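Local structure of hypothetical methylmalonyl-CoA decarboxylase alpha subunit (Sulfolobus tokodaii, 1X0U) at residues Asp186-Ile191 with Gly230-Met235; Lys348-Ile353 with Ala388-Ala393; Asp79-Gly84 with Glu109-Lys114; Lys37-Ala42 with Gln98-Leu103; Val404-Ser409 with Tyr428-Ala433. The protein is probably a carboxyl transferase subunit, with a crotonase-like fold and six copies of the chain in its assembly. One frame throughout, in Å; residues are numbered along the deposited sequence.

Contact 1. Residues Asp186-Ile191 with Gly230-Met235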
# COMPACT_ATOMS: atom_id res chain seq x y z
N ASP A 186 -23.87 -14.92 -7.77
CA ASP A 186 -24.74 -14.03 -6.97
C ASP A 186 -26.25 -14.21 -7.14
O ASP A 186 -27.00 -14.10 -6.17
CB ASP A 186 -24.36 -12.58 -7.24
CG ASP A 186 -22.86 -12.32 -7.08
OD1 ASP A 186 -22.31 -12.64 -6.00
OD2 ASP A 186 -22.25 -11.79 -8.02
N PHE A 187 -26.70 -14.46 -8.36
CA PHE A 187 -28.13 -14.62 -8.64
C PHE A 187 -28.38 -15.80 -9.55
O PHE A 187 -27.66 -16.01 -10.53
CB PHE A 187 -28.70 -13.37 -9.33
CG PHE A 187 -28.57 -12.11 -8.53
CD1 PHE A 187 -29.49 -11.79 -7.53
CD2 PHE A 187 -27.51 -11.24 -8.76
CE1 PHE A 187 -29.34 -10.63 -6.77
CE2 PHE A 187 -27.36 -10.08 -8.01
CZ PHE A 187 -28.28 -9.78 -7.01
N ILE A 188 -29.42 -16.57 -9.23
CA ILE A 188 -29.81 -17.69 -10.06
C ILE A 188 -31.21 -17.41 -10.62
O ILE A 188 -32.18 -17.30 -9.87
CB ILE A 188 -29.85 -19.02 -9.28
CG1 ILE A 188 -28.43 -19.46 -8.89
CG2 ILE A 188 -30.47 -20.11 -10.16
CD1 ILE A 188 -28.40 -20.79 -8.14
N ILE A 189 -31.28 -17.26 -11.94
CA ILE A 189 -32.54 -17.04 -12.64
C ILE A 189 -32.85 -18.38 -13.29
O ILE A 189 -32.06 -18.89 -14.09
CB ILE A 189 -32.39 -15.98 -13.72
CG1 ILE A 189 -32.02 -14.64 -13.07
CG2 ILE A 189 -33.69 -15.88 -14.52
CD1 ILE A 189 -31.53 -13.59 -14.05
N MET A 190 -33.99 -18.96 -12.93
CA MET A 190 -34.37 -20.26 -13.44
C MET A 190 -35.75 -20.25 -14.08
O MET A 190 -36.64 -19.53 -13.63
CB MET A 190 -34.35 -21.27 -12.29
CG MET A 190 -34.63 -22.70 -12.70
SD MET A 190 -34.26 -23.80 -11.34
CE MET A 190 -34.97 -25.32 -11.92
N ILE A 191 -35.91 -21.04 -15.14
CA ILE A 191 -37.18 -21.15 -15.84
C ILE A 191 -37.96 -22.32 -15.26
O ILE A 191 -37.39 -23.36 -14.96
CB ILE A 191 -36.97 -21.40 -17.36
CG1 ILE A 191 -36.16 -20.27 -17.98
CG2 ILE A 191 -38.33 -21.52 -18.06
CD1 ILE A 191 -34.68 -20.37 -17.75
N GLY A 230 -34.70 -21.53 -1.35
CA GLY A 230 -34.03 -20.25 -1.43
C GLY A 230 -32.85 -20.29 -2.40
O GLY A 230 -32.12 -19.31 -2.52
N VAL A 231 -32.68 -21.41 -3.09
CA VAL A 231 -31.57 -21.56 -4.02
C VAL A 231 -31.70 -20.66 -5.24
O VAL A 231 -30.71 -20.15 -5.75
CB VAL A 231 -31.43 -23.03 -4.49
CG1 VAL A 231 -30.39 -23.14 -5.58
CG2 VAL A 231 -31.05 -23.91 -3.32
N VAL A 232 -32.93 -20.49 -5.71
CA VAL A 232 -33.20 -19.67 -6.88
C VAL A 232 -33.62 -18.28 -6.43
O VAL A 232 -34.39 -18.14 -5.49
CB VAL A 232 -34.30 -20.31 -7.74
CG1 VAL A 232 -34.89 -19.29 -8.71
CG2 VAL A 232 -33.71 -21.49 -8.50
N HIS A 233 -33.12 -17.26 -7.13
CA HIS A 233 -33.44 -15.87 -6.80
C HIS A 233 -34.57 -15.30 -7.64
O HIS A 233 -35.32 -14.45 -7.18
CB HIS A 233 -32.19 -14.99 -6.94
CG HIS A 233 -31.05 -15.44 -6.08
ND1 HIS A 233 -30.13 -16.38 -6.49
CD2 HIS A 233 -30.74 -15.15 -4.80
CE1 HIS A 233 -29.31 -16.65 -5.50
NE2 HIS A 233 -29.66 -15.92 -4.46
N PHE A 234 -34.69 -15.77 -8.88
CA PHE A 234 -35.76 -15.32 -9.77
C PHE A 234 -36.30 -16.52 -10.51
O PHE A 234 -35.53 -17.30 -11.09
CB PHE A 234 -35.26 -14.34 -10.82
CG PHE A 234 -34.61 -13.12 -10.27
CD1 PHE A 234 -33.22 -13.03 -10.20
CD2 PHE A 234 -35.38 -12.04 -9.86
CE1 PHE A 234 -32.61 -11.88 -9.74
CE2 PHE A 234 -34.77 -10.89 -9.39
CZ PHE A 234 -33.38 -10.80 -9.33
N MET A 235 -37.63 -16.66 -10.50
CA MET A 235 -38.28 -17.74 -11.22
C MET A 235 -39.05 -17.11 -12.36
O MET A 235 -39.77 -16.14 -12.16
CB MET A 235 -39.24 -18.51 -10.31
CG MET A 235 -40.00 -19.59 -11.05
SD MET A 235 -40.80 -20.73 -9.91
CE MET A 235 -42.10 -19.66 -9.23
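The imidazole of H233 takes the edge of the F187 phenyl on its face, a T-shaped pair with ring planes at 77° and centroids 5.8 Å apart. D186 O sits above one imidazole face, offset toward the rim and 3.5 Å from H233 CE1. With CG beside its own backbone N (chi1 -58°), H233 brings ND1 to the amide of I188 on strand 187-191: I188 N donates to H233 ND1 at 2.8 Å, from a position 24° out of the ring plane. ND1 therefore accepts, and the bond fixes the ring's rotation. I188 O is gripped twice, by the amides of H233 and F234, and the ladder goes on with M190 N to F234 O at 2.9 Å. These are parallel bridges, I189 beside F234 and M190 beside M235. On the I189 side of the sheet, I189 CG1 presses on F234 CD1 at 3.5 Å, while F234 CE1 meets F187 CD1. On the M190 side, V232 CG2 touches M190 SD at 3.7 Å, and I188 CD1 reaches across to V231 CG1. Strand 234-236 is an outermost strand of its sheet within this chain, and strand 187-191 lies between it and strand 166-170. Helix 239-252 covers I189 and F234, and helix 222-229 packs on M190 and V232.

Contact 2. Residues Lys348-Ile353 with Ala388-Ala393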
# COMPACT_ATOMS: atom_id res chain seq x y z
N LYS A 348 -32.09 -14.50 3.31
CA LYS A 348 -32.41 -13.71 2.14
C LYS A 348 -31.85 -12.29 2.29
O LYS A 348 -31.10 -11.81 1.46
CB LYS A 348 -33.93 -13.71 1.97
CG LYS A 348 -34.52 -12.67 1.04
CD LYS A 348 -36.02 -12.96 0.92
CE LYS A 348 -36.80 -11.85 0.24
NZ LYS A 348 -38.21 -12.31 0.05
N ALA A 349 -32.22 -11.63 3.38
CA ALA A 349 -31.76 -10.26 3.63
C ALA A 349 -30.24 -10.14 3.75
O ALA A 349 -29.61 -9.33 3.06
CB ALA A 349 -32.43 -9.70 4.90
N ALA A 350 -29.65 -10.96 4.61
CA ALA A 350 -28.21 -10.92 4.85
C ALA A 350 -27.38 -11.05 3.57
O ALA A 350 -26.47 -10.26 3.34
CB ALA A 350 -27.82 -11.99 5.85
N ARG A 351 -27.70 -12.04 2.74
CA ARG A 351 -26.96 -12.27 1.49
C ARG A 351 -27.15 -11.08 0.56
O ARG A 351 -26.23 -10.67 -0.14
CB ARG A 351 -27.47 -13.55 0.82
CG ARG A 351 -26.38 -14.47 0.25
CD ARG A 351 -25.79 -13.92 -1.01
NE ARG A 351 -24.77 -14.77 -1.63
CZ ARG A 351 -25.00 -15.77 -2.49
NH1 ARG A 351 -26.24 -16.09 -2.86
NH2 ARG A 351 -23.98 -16.40 -3.05
N PHE A 352 -28.37 -10.54 0.54
CA PHE A 352 -28.67 -9.38 -0.29
C PHE A 352 -27.85 -8.15 0.10
O PHE A 352 -27.25 -7.51 -0.77
CB PHE A 352 -30.16 -9.02 -0.20
CG PHE A 352 -30.53 -7.80 -1.02
CD1 PHE A 352 -30.61 -7.87 -2.40
CD2 PHE A 352 -30.83 -6.59 -0.40
CE1 PHE A 352 -30.98 -6.75 -3.17
CE2 PHE A 352 -31.21 -5.46 -1.15
CZ PHE A 352 -31.28 -5.55 -2.54
N ILE A 353 -27.80 -7.80 1.37
CA ILE A 353 -27.04 -6.60 1.70
C ILE A 353 -25.53 -6.73 1.41
O ILE A 353 -24.90 -5.78 0.94
CB ILE A 353 -27.27 -6.12 3.16
CG1 ILE A 353 -26.63 -7.06 4.15
CG2 ILE A 353 -28.79 -6.02 3.46
CD1 ILE A 353 -27.66 -7.95 4.83
N ALA A 388 -28.27 -13.71 13.16
CA ALA A 388 -27.06 -12.92 13.34
C ALA A 388 -26.45 -12.48 12.02
O ALA A 388 -25.73 -11.48 11.96
CB ALA A 388 -26.03 -13.73 14.14
N LYS A 389 -26.75 -13.20 10.94
CA LYS A 389 -26.20 -12.87 9.63
C LYS A 389 -26.56 -11.46 9.17
O LYS A 389 -25.76 -10.78 8.54
CB LYS A 389 -26.65 -13.90 8.59
CG LYS A 389 -26.08 -15.31 8.79
CD LYS A 389 -26.66 -16.30 7.78
CE LYS A 389 -26.12 -17.72 8.01
NZ LYS A 389 -26.83 -18.74 7.17
N MET A 390 -27.77 -11.02 9.48
CA MET A 390 -28.20 -9.67 9.09
C MET A 390 -27.38 -8.63 9.86
O MET A 390 -26.97 -7.62 9.29
CB MET A 390 -29.69 -9.47 9.38
CG MET A 390 -30.61 -10.20 8.41
SD MET A 390 -32.37 -9.91 8.72
CE MET A 390 -32.51 -8.22 8.19
N LEU A 391 -27.16 -8.90 11.14
CA LEU A 391 -26.40 -7.99 12.00
C LEU A 391 -24.98 -7.83 11.46
O LEU A 391 -24.46 -6.71 11.35
CB LEU A 391 -26.35 -8.55 13.43
CG LEU A 391 -27.71 -8.77 14.11
CD1 LEU A 391 -27.52 -9.47 15.44
CD2 LEU A 391 -28.40 -7.43 14.32
N TYR A 392 -24.37 -8.96 11.10
CA TYR A 392 -23.03 -8.99 10.56
C TYR A 392 -23.00 -8.25 9.23
O TYR A 392 -22.20 -7.34 9.02
CB TYR A 392 -22.59 -10.45 10.34
CG TYR A 392 -21.15 -10.61 9.88
CD1 TYR A 392 -20.74 -10.17 8.62
CD2 TYR A 392 -20.19 -11.16 10.72
CE1 TYR A 392 -19.40 -10.28 8.21
CE2 TYR A 392 -18.86 -11.27 10.33
CZ TYR A 392 -18.47 -10.83 9.07
OH TYR A 392 -17.14 -10.92 8.70
N ALA A 393 -23.91 -8.62 8.34
CA ALA A 393 -23.97 -8.00 7.03
C ALA A 393 -24.09 -6.47 7.04
O ALA A 393 -23.40 -5.78 6.27
CB ALA A 393 -25.09 -8.63 6.23
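A350 CB points into the facing helix and meets K389 CB at 3.5 Å, a methyl against a methylene at the root of a long side chain. K389 then leaves the interface fully extended, its NZ bridging to D347 and bonding to the C-terminal L522 O of the second subunit, so its aliphatic base alone belongs to the contact. M390 starts out to one side and turns back at its thioether (chi3 71°). That bend lays CE on A349 CB at 3.6 Å, with SD 3.8 Å from the same methyl, while M390 CG passes 4.2 Å from A350 CB. One turn further on, A393 CB rests against A350 O at 3.6 Å and faces I353, whose modelled approach is too short to be trusted. Small residues at 349, 350 and 393 let the axes come within 8.1 Å, at 18° between their directions. Helix 343-358 leads into strand 363-369, and helix 383-396 into strand 401-406; near-parallel helices this close are what successive beta-alpha-beta crossovers of the crotonase fold put side by side on a sheet.

Contact 3. Residues Asp79-Gly84 with Glu109-Lys114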
# COMPACT_ATOMS: atom_id res chain seq x y z
N ASP A 79 -16.60 -28.82 -27.46
CA ASP A 79 -16.78 -29.73 -26.34
C ASP A 79 -18.03 -29.51 -25.48
O ASP A 79 -18.05 -29.89 -24.30
CB ASP A 79 -15.55 -29.70 -25.43
CG ASP A 79 -15.44 -30.93 -24.53
OD1 ASP A 79 -14.88 -30.81 -23.43
OD2 ASP A 79 -15.90 -32.02 -24.92
N GLY A 80 -19.07 -28.90 -26.05
CA GLY A 80 -20.30 -28.69 -25.30
C GLY A 80 -20.61 -27.34 -24.67
O GLY A 80 -21.62 -27.21 -23.97
N VAL A 81 -19.78 -26.33 -24.90
CA VAL A 81 -20.05 -25.02 -24.31
C VAL A 81 -19.54 -23.89 -25.21
O VAL A 81 -18.48 -23.99 -25.81
CB VAL A 81 -19.39 -24.93 -22.89
CG1 VAL A 81 -17.87 -25.01 -23.02
CG2 VAL A 81 -19.81 -23.64 -22.19
N VAL A 82 -20.33 -22.82 -25.32
CA VAL A 82 -19.93 -21.68 -26.12
C VAL A 82 -19.45 -20.63 -25.11
O VAL A 82 -20.16 -20.32 -24.14
CB VAL A 82 -21.10 -21.09 -26.94
CG1 VAL A 82 -20.60 -19.98 -27.85
CG2 VAL A 82 -21.78 -22.18 -27.75
N THR A 83 -18.25 -20.11 -25.34
CA THR A 83 -17.68 -19.12 -24.45
C THR A 83 -17.12 -17.94 -25.22
O THR A 83 -16.63 -18.07 -26.33
CB THR A 83 -16.54 -19.74 -23.60
OG1 THR A 83 -15.62 -20.43 -24.46
CG2 THR A 83 -17.09 -20.71 -22.57
N GLY A 84 -17.21 -16.77 -24.59
CA GLY A 84 -16.73 -15.55 -25.20
C GLY A 84 -17.34 -14.35 -24.51
O GLY A 84 -17.81 -14.43 -23.37
N GLU A 109 -13.60 -31.99 -19.36
CA GLU A 109 -12.42 -31.30 -18.88
C GLU A 109 -12.16 -30.06 -19.74
O GLU A 109 -11.95 -28.97 -19.22
CB GLU A 109 -11.19 -32.22 -18.92
CG GLU A 109 -9.95 -31.63 -18.22
CD GLU A 109 -8.68 -32.42 -18.51
OE1 GLU A 109 -7.63 -32.13 -17.90
OE2 GLU A 109 -8.73 -33.34 -19.36
N THR A 110 -12.16 -30.24 -21.06
CA THR A 110 -11.94 -29.13 -21.99
C THR A 110 -13.11 -28.15 -21.87
O THR A 110 -12.94 -26.94 -21.99
CB THR A 110 -11.83 -29.64 -23.45
OG1 THR A 110 -10.75 -30.56 -23.54
CG2 THR A 110 -11.59 -28.47 -24.41
N HIS A 111 -14.30 -28.71 -21.64
CA HIS A 111 -15.54 -27.95 -21.48
C HIS A 111 -15.37 -27.01 -20.28
O HIS A 111 -15.68 -25.82 -20.36
CB HIS A 111 -16.69 -28.94 -21.25
CG HIS A 111 -18.02 -28.32 -20.96
ND1 HIS A 111 -19.18 -28.73 -21.60
CD2 HIS A 111 -18.41 -27.41 -20.04
CE1 HIS A 111 -20.21 -28.10 -21.07
NE2 HIS A 111 -19.78 -27.30 -20.12
N ALA A 112 -14.85 -27.54 -19.18
CA ALA A 112 -14.61 -26.75 -17.98
C ALA A 112 -13.57 -25.65 -18.21
O ALA A 112 -13.80 -24.49 -17.84
CB ALA A 112 -14.18 -27.65 -16.84
N ASN A 113 -12.44 -26.00 -18.80
CA ASN A 113 -11.40 -25.00 -19.04
C ASN A 113 -11.85 -23.82 -19.91
O ASN A 113 -11.34 -22.71 -19.75
CB ASN A 113 -10.14 -25.65 -19.63
CG ASN A 113 -9.55 -26.70 -18.71
OD1 ASN A 113 -9.58 -26.54 -17.49
ND2 ASN A 113 -9.00 -27.77 -19.27
N LYS A 114 -12.78 -24.05 -20.82
CA LYS A 114 -13.28 -22.95 -21.65
C LYS A 114 -14.05 -21.98 -20.75
O LYS A 114 -13.92 -20.76 -20.88
CB LYS A 114 -14.21 -23.47 -22.74
CG LYS A 114 -13.50 -24.30 -23.82
CD LYS A 114 -14.47 -24.73 -24.92
CE LYS A 114 -14.97 -23.51 -25.70
NZ LYS A 114 -16.01 -23.88 -26.72
O HOH W 1 -13.16 -32.74 -22.38
O HOH W 2 -16.70 -21.28 -27.33
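K114 runs across the start of strand 81-88 and ends on its backbone. Its CB lies 3.8 Å from T83 OG1, and CD passes V81 CG1 at 3.9 Å. The chain then bends (chi3 66°), carrying CE past T83 OG1 and bringing NZ to V81 O at 2.6 Å, almost in line with the carbonyl. NZ also donates a hydrogen bond to a water that accepts from T83 N as well, and it bonds to G78 O, so three oxygens surround the ammonium. A turn earlier, H111 lies with one face against V81 CB, a CH-pi contact 3.7 Å from CB to the ring centroid, and its ND1 donates to D79 O at 3.1 Å. D79 OD1 meets the helix's first turn, through a weak bond from H111 N and a water that accepts from T110 N, while OD2 forms a salt bridge to R139. The ammonium is thus held by neutral oxygens here, and the carboxylate, close to the first amides of helix 109-125, would probably be stabilised as an anion by that helix end.

Contact 4. Residues Lys37-Ala42 with Gln98-Leu103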
# COMPACT_ATOMS: atom_id res chain seq x y z
N LYS A 37 -39.07 -29.35 -26.76
CA LYS A 37 -39.28 -29.33 -25.31
C LYS A 37 -39.66 -27.92 -24.87
O LYS A 37 -40.11 -27.71 -23.74
CB LYS A 37 -38.00 -29.74 -24.58
CG LYS A 37 -37.59 -31.20 -24.74
CD LYS A 37 -36.23 -31.44 -24.06
CE LYS A 37 -35.85 -32.92 -24.06
NZ LYS A 37 -34.49 -33.13 -23.48
N GLY A 38 -39.47 -26.95 -25.76
CA GLY A 38 -39.78 -25.58 -25.43
C GLY A 38 -38.51 -24.81 -25.09
O GLY A 38 -38.56 -23.69 -24.60
N LYS A 39 -37.36 -25.42 -25.38
CA LYS A 39 -36.07 -24.78 -25.08
C LYS A 39 -35.40 -24.20 -26.32
O LYS A 39 -35.65 -24.64 -27.44
CB LYS A 39 -35.12 -25.79 -24.45
CG LYS A 39 -35.71 -26.58 -23.31
CD LYS A 39 -34.78 -27.72 -22.93
CE LYS A 39 -33.47 -27.19 -22.35
NZ LYS A 39 -32.49 -28.30 -22.21
N LEU A 40 -34.52 -23.22 -26.11
CA LEU A 40 -33.77 -22.62 -27.20
C LEU A 40 -32.38 -23.25 -27.18
O LEU A 40 -32.02 -23.89 -26.19
CB LEU A 40 -33.65 -21.10 -27.02
CG LEU A 40 -34.95 -20.29 -27.16
CD1 LEU A 40 -34.63 -18.80 -27.01
CD2 LEU A 40 -35.59 -20.55 -28.51
N THR A 41 -31.61 -23.10 -28.26
CA THR A 41 -30.26 -23.68 -28.30
C THR A 41 -29.30 -22.71 -27.62
O THR A 41 -29.63 -21.53 -27.41
CB THR A 41 -29.75 -23.87 -29.74
OG1 THR A 41 -29.60 -22.59 -30.34
CG2 THR A 41 -30.70 -24.71 -30.56
N ALA A 42 -28.12 -23.21 -27.29
CA ALA A 42 -27.11 -22.41 -26.62
C ALA A 42 -26.84 -21.13 -27.39
O ALA A 42 -26.81 -20.05 -26.80
CB ALA A 42 -25.81 -23.22 -26.48
N GLN A 98 -23.98 -23.53 -22.32
CA GLN A 98 -23.77 -24.95 -22.53
C GLN A 98 -24.75 -25.44 -23.58
O GLN A 98 -25.91 -25.01 -23.63
CB GLN A 98 -23.96 -25.69 -21.20
CG GLN A 98 -22.92 -25.30 -20.15
CD GLN A 98 -23.16 -25.97 -18.81
OE1 GLN A 98 -24.25 -25.87 -18.23
NE2 GLN A 98 -22.14 -26.65 -18.30
N ASP A 99 -24.28 -26.32 -24.45
CA ASP A 99 -25.11 -26.87 -25.52
C ASP A 99 -25.54 -28.27 -25.12
O ASP A 99 -24.75 -29.22 -25.18
CB ASP A 99 -24.32 -26.94 -26.82
CG ASP A 99 -25.19 -27.22 -28.00
OD1 ASP A 99 -26.27 -27.83 -27.81
OD2 ASP A 99 -24.80 -26.85 -29.13
N PHE A 100 -26.81 -28.41 -24.72
CA PHE A 100 -27.35 -29.69 -24.29
C PHE A 100 -27.28 -30.77 -25.37
O PHE A 100 -27.32 -31.96 -25.05
CB PHE A 100 -28.80 -29.53 -23.81
CG PHE A 100 -29.38 -30.79 -23.20
CD1 PHE A 100 -29.04 -31.16 -21.90
CD2 PHE A 100 -30.19 -31.63 -23.95
CE1 PHE A 100 -29.51 -32.36 -21.35
CE2 PHE A 100 -30.66 -32.84 -23.41
CZ PHE A 100 -30.32 -33.20 -22.11
N THR A 101 -27.18 -30.37 -26.63
CA THR A 101 -27.14 -31.33 -27.73
C THR A 101 -25.78 -32.01 -27.85
O THR A 101 -25.63 -32.97 -28.61
CB THR A 101 -27.47 -30.68 -29.09
OG1 THR A 101 -26.36 -29.87 -29.51
CG2 THR A 101 -28.72 -29.82 -28.98
N VAL A 102 -24.80 -31.52 -27.12
CA VAL A 102 -23.47 -32.11 -27.16
C VAL A 102 -23.26 -32.92 -25.89
O VAL A 102 -22.87 -32.39 -24.86
CB VAL A 102 -22.37 -31.02 -27.29
CG1 VAL A 102 -20.98 -31.65 -27.21
CG2 VAL A 102 -22.52 -30.29 -28.62
N LEU A 103 -23.56 -34.21 -25.97
CA LEU A 103 -23.41 -35.11 -24.83
C LEU A 103 -24.15 -34.54 -23.61
O LEU A 103 -23.57 -34.33 -22.54
CB LEU A 103 -21.92 -35.31 -24.52
CG LEU A 103 -21.06 -35.84 -25.68
CD1 LEU A 103 -19.57 -35.80 -25.32
CD2 LEU A 103 -21.49 -37.27 -26.01
O HOH W 3 -28.22 -26.03 -27.38
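Two loops meet here: 37-42, which leaves helix 28-35 through a Schellman motif at G38 and enters helix 42-49 with T41 as its N-cap, and the type I turn D99-V102. The F100 ring receives both lysines. K39 NZ stands 4.6 Å from the ring centroid, 28° off the normal, an off-centre cation-pi contact; its chain bends at chi3 (66°), and NZ also forms a salt bridge to D134. K37, extended throughout, brings NZ to F100 CE2 at 3.8 Å. At the start of helix 42-49, A42 CB packs on Q98 O at 3.4 Å and on D99 CB at 4.0 Å. A water joins the loops, accepting from A42 N and donating to D99 OD1 at 2.7 Å. That oxygen also takes T101 N, making an Asx turn, and T101 OG1 at 2.7 Å, both from one face of the carboxylate. The turn follows strand 91-98, whose last residue Q98 bonds to D134 N just past strand 129-133, and helix 28-35 packs on the turn, Q34 on F100 and R30 on T101.

Contact 5. Residues Val404-Ser409 with Tyr428-Ala433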
# COMPACT_ATOMS: atom_id res chain seq x y z
N VAL A 404 -35.45 4.02 7.45
CA VAL A 404 -36.69 4.76 7.59
C VAL A 404 -37.66 3.82 8.27
O VAL A 404 -38.14 2.84 7.68
CB VAL A 404 -37.29 5.19 6.23
CG1 VAL A 404 -38.63 5.87 6.47
CG2 VAL A 404 -36.36 6.13 5.51
N ILE A 405 -37.95 4.11 9.53
CA ILE A 405 -38.86 3.30 10.32
C ILE A 405 -40.30 3.74 10.03
O ILE A 405 -40.69 4.86 10.37
CB ILE A 405 -38.53 3.43 11.82
CG1 ILE A 405 -37.09 2.93 12.05
CG2 ILE A 405 -39.54 2.67 12.66
CD1 ILE A 405 -36.59 3.02 13.48
N VAL A 406 -41.05 2.87 9.38
CA VAL A 406 -42.43 3.13 9.01
C VAL A 406 -43.37 2.92 10.20
O VAL A 406 -44.19 3.79 10.51
CB VAL A 406 -42.83 2.23 7.83
CG1 VAL A 406 -44.34 2.23 7.61
CG2 VAL A 406 -42.13 2.72 6.58
N ARG A 407 -43.24 1.79 10.87
CA ARG A 407 -44.09 1.50 12.01
C ARG A 407 -43.32 0.80 13.13
O ARG A 407 -42.42 1.38 13.72
CB ARG A 407 -45.30 0.65 11.58
CG ARG A 407 -46.44 0.63 12.61
CD ARG A 407 -47.71 -0.03 12.04
NE ARG A 407 -47.50 -1.42 11.65
CZ ARG A 407 -48.48 -2.24 11.30
NH1 ARG A 407 -48.22 -3.50 10.96
NH2 ARG A 407 -49.74 -1.81 11.29
N LYS A 408 -43.67 -0.45 13.41
CA LYS A 408 -43.01 -1.18 14.48
C LYS A 408 -41.53 -1.42 14.23
O LYS A 408 -41.09 -1.54 13.09
CB LYS A 408 -43.70 -2.53 14.70
CG LYS A 408 -45.16 -2.41 15.14
CD LYS A 408 -45.70 -3.74 15.63
CE LYS A 408 -45.55 -4.84 14.58
NZ LYS A 408 -46.14 -4.39 13.28
N SER A 409 -40.77 -1.48 15.31
CA SER A 409 -39.34 -1.74 15.26
C SER A 409 -39.00 -2.19 16.68
O SER A 409 -38.61 -1.39 17.52
CB SER A 409 -38.58 -0.47 14.91
OG SER A 409 -37.29 -0.78 14.42
N TYR A 428 -34.33 7.82 10.10
CA TYR A 428 -35.52 8.66 10.13
C TYR A 428 -36.70 7.81 10.55
O TYR A 428 -36.66 6.59 10.46
CB TYR A 428 -35.79 9.27 8.76
CG TYR A 428 -34.70 10.19 8.26
CD1 TYR A 428 -33.73 9.74 7.38
CD2 TYR A 428 -34.64 11.52 8.68
CE1 TYR A 428 -32.72 10.59 6.92
CE2 TYR A 428 -33.64 12.37 8.23
CZ TYR A 428 -32.68 11.90 7.35
OH TYR A 428 -31.68 12.74 6.93
N ALA A 429 -37.76 8.47 11.02
CA ALA A 429 -38.96 7.76 11.45
C ALA A 429 -40.25 8.53 11.14
O ALA A 429 -40.31 9.76 11.20
CB ALA A 429 -38.88 7.46 12.95
N TRP A 430 -41.28 7.77 10.78
CA TRP A 430 -42.58 8.33 10.48
C TRP A 430 -43.29 8.55 11.81
O TRP A 430 -42.92 7.94 12.82
CB TRP A 430 -43.39 7.36 9.63
CG TRP A 430 -42.99 7.28 8.19
CD1 TRP A 430 -41.88 7.83 7.61
CD2 TRP A 430 -43.69 6.58 7.15
NE1 TRP A 430 -41.84 7.51 6.27
CE2 TRP A 430 -42.93 6.75 5.96
CE3 TRP A 430 -44.87 5.83 7.10
CZ2 TRP A 430 -43.33 6.19 4.74
CZ3 TRP A 430 -45.27 5.28 5.88
CH2 TRP A 430 -44.49 5.46 4.72
N PRO A 431 -44.32 9.41 11.83
CA PRO A 431 -45.05 9.66 13.08
C PRO A 431 -45.65 8.36 13.63
O PRO A 431 -45.92 8.25 14.82
CB PRO A 431 -46.13 10.66 12.65
CG PRO A 431 -45.52 11.37 11.47
CD PRO A 431 -44.86 10.23 10.73
N THR A 432 -45.85 7.39 12.74
CA THR A 432 -46.45 6.11 13.12
C THR A 432 -45.46 5.07 13.66
O THR A 432 -45.85 3.97 14.07
CB THR A 432 -47.18 5.49 11.92
OG1 THR A 432 -46.31 5.49 10.77
CG2 THR A 432 -48.45 6.28 11.59
N ALA A 433 -44.18 5.42 13.67
CA ALA A 433 -43.17 4.49 14.14
C ALA A 433 -43.18 4.31 15.65
O ALA A 433 -43.35 5.27 16.40
CB ALA A 433 -41.79 4.97 13.70
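The indole of W430 carries V406 on one face: CG2 stands 3.9 Å from the centroid of the six-membered ring, only 3° off the normal, a CH-pi contact. V406 and W430 run alongside each other in the same direction, and V406 CG1 settles against W430 CZ3 at 3.6 Å. T432 OG1 lies at the ring's edge, in its plane. Obliquely to the ring comes V404 CG1, 3.6 Å from W430 NE1, whose hydrogen bond goes to T494. The backbones are parallel, V404 beside Y428 and I405 beside A429. I405 N donates to Y428 O at 2.9 Å, and W430 N to I405 O at 3.0 Å, both nearly straight at the hydrogen. Past A429 segment 428-433 leaves the sheet in a type I turn, W430 to A433, while segment 404-409 turns a corner at R407. The two stay joined by T432 OG1, held between backbone N and carbonyl carbon (chi1 50°), which donates to V406 O at 2.7 Å. At the turn I405 CG2 and A433 CB are tightly packed, 3.4 Å apart. R407 points its guanidinium elsewhere, bridging to D368 and bonding to K287 O. A threonine hydroxyl thus takes up the carbonyl of the buried V406 where the regular ladder has stopped, and the pairing is handed on to the small sheet of 408-410 and 434-436.

Overall arrangement
From the N terminus, contact 4 opens first at 37-42, and contact 3 opens at 79-84 before 98-103 closes contact 4, so the two cross; 109-114 then closes contact 3. They touch: G80 O probably bonds to D99 N, and H111 NE2 to Q98 NE2. Contact 1 closes the next loop, 186-191 to 230-235, at the far strands of the same sheet that contact 3 reaches. Contacts 2 and 5 follow in series in the second half, linked by helix 383-396 running on to strand 401-406. R351 of contact 2 packs on H233 and D186 of contact 1, joining the halves, and both contacts reach the second subunit. Contacts 3 and 5 lie about 52 Å apart, centre to centre.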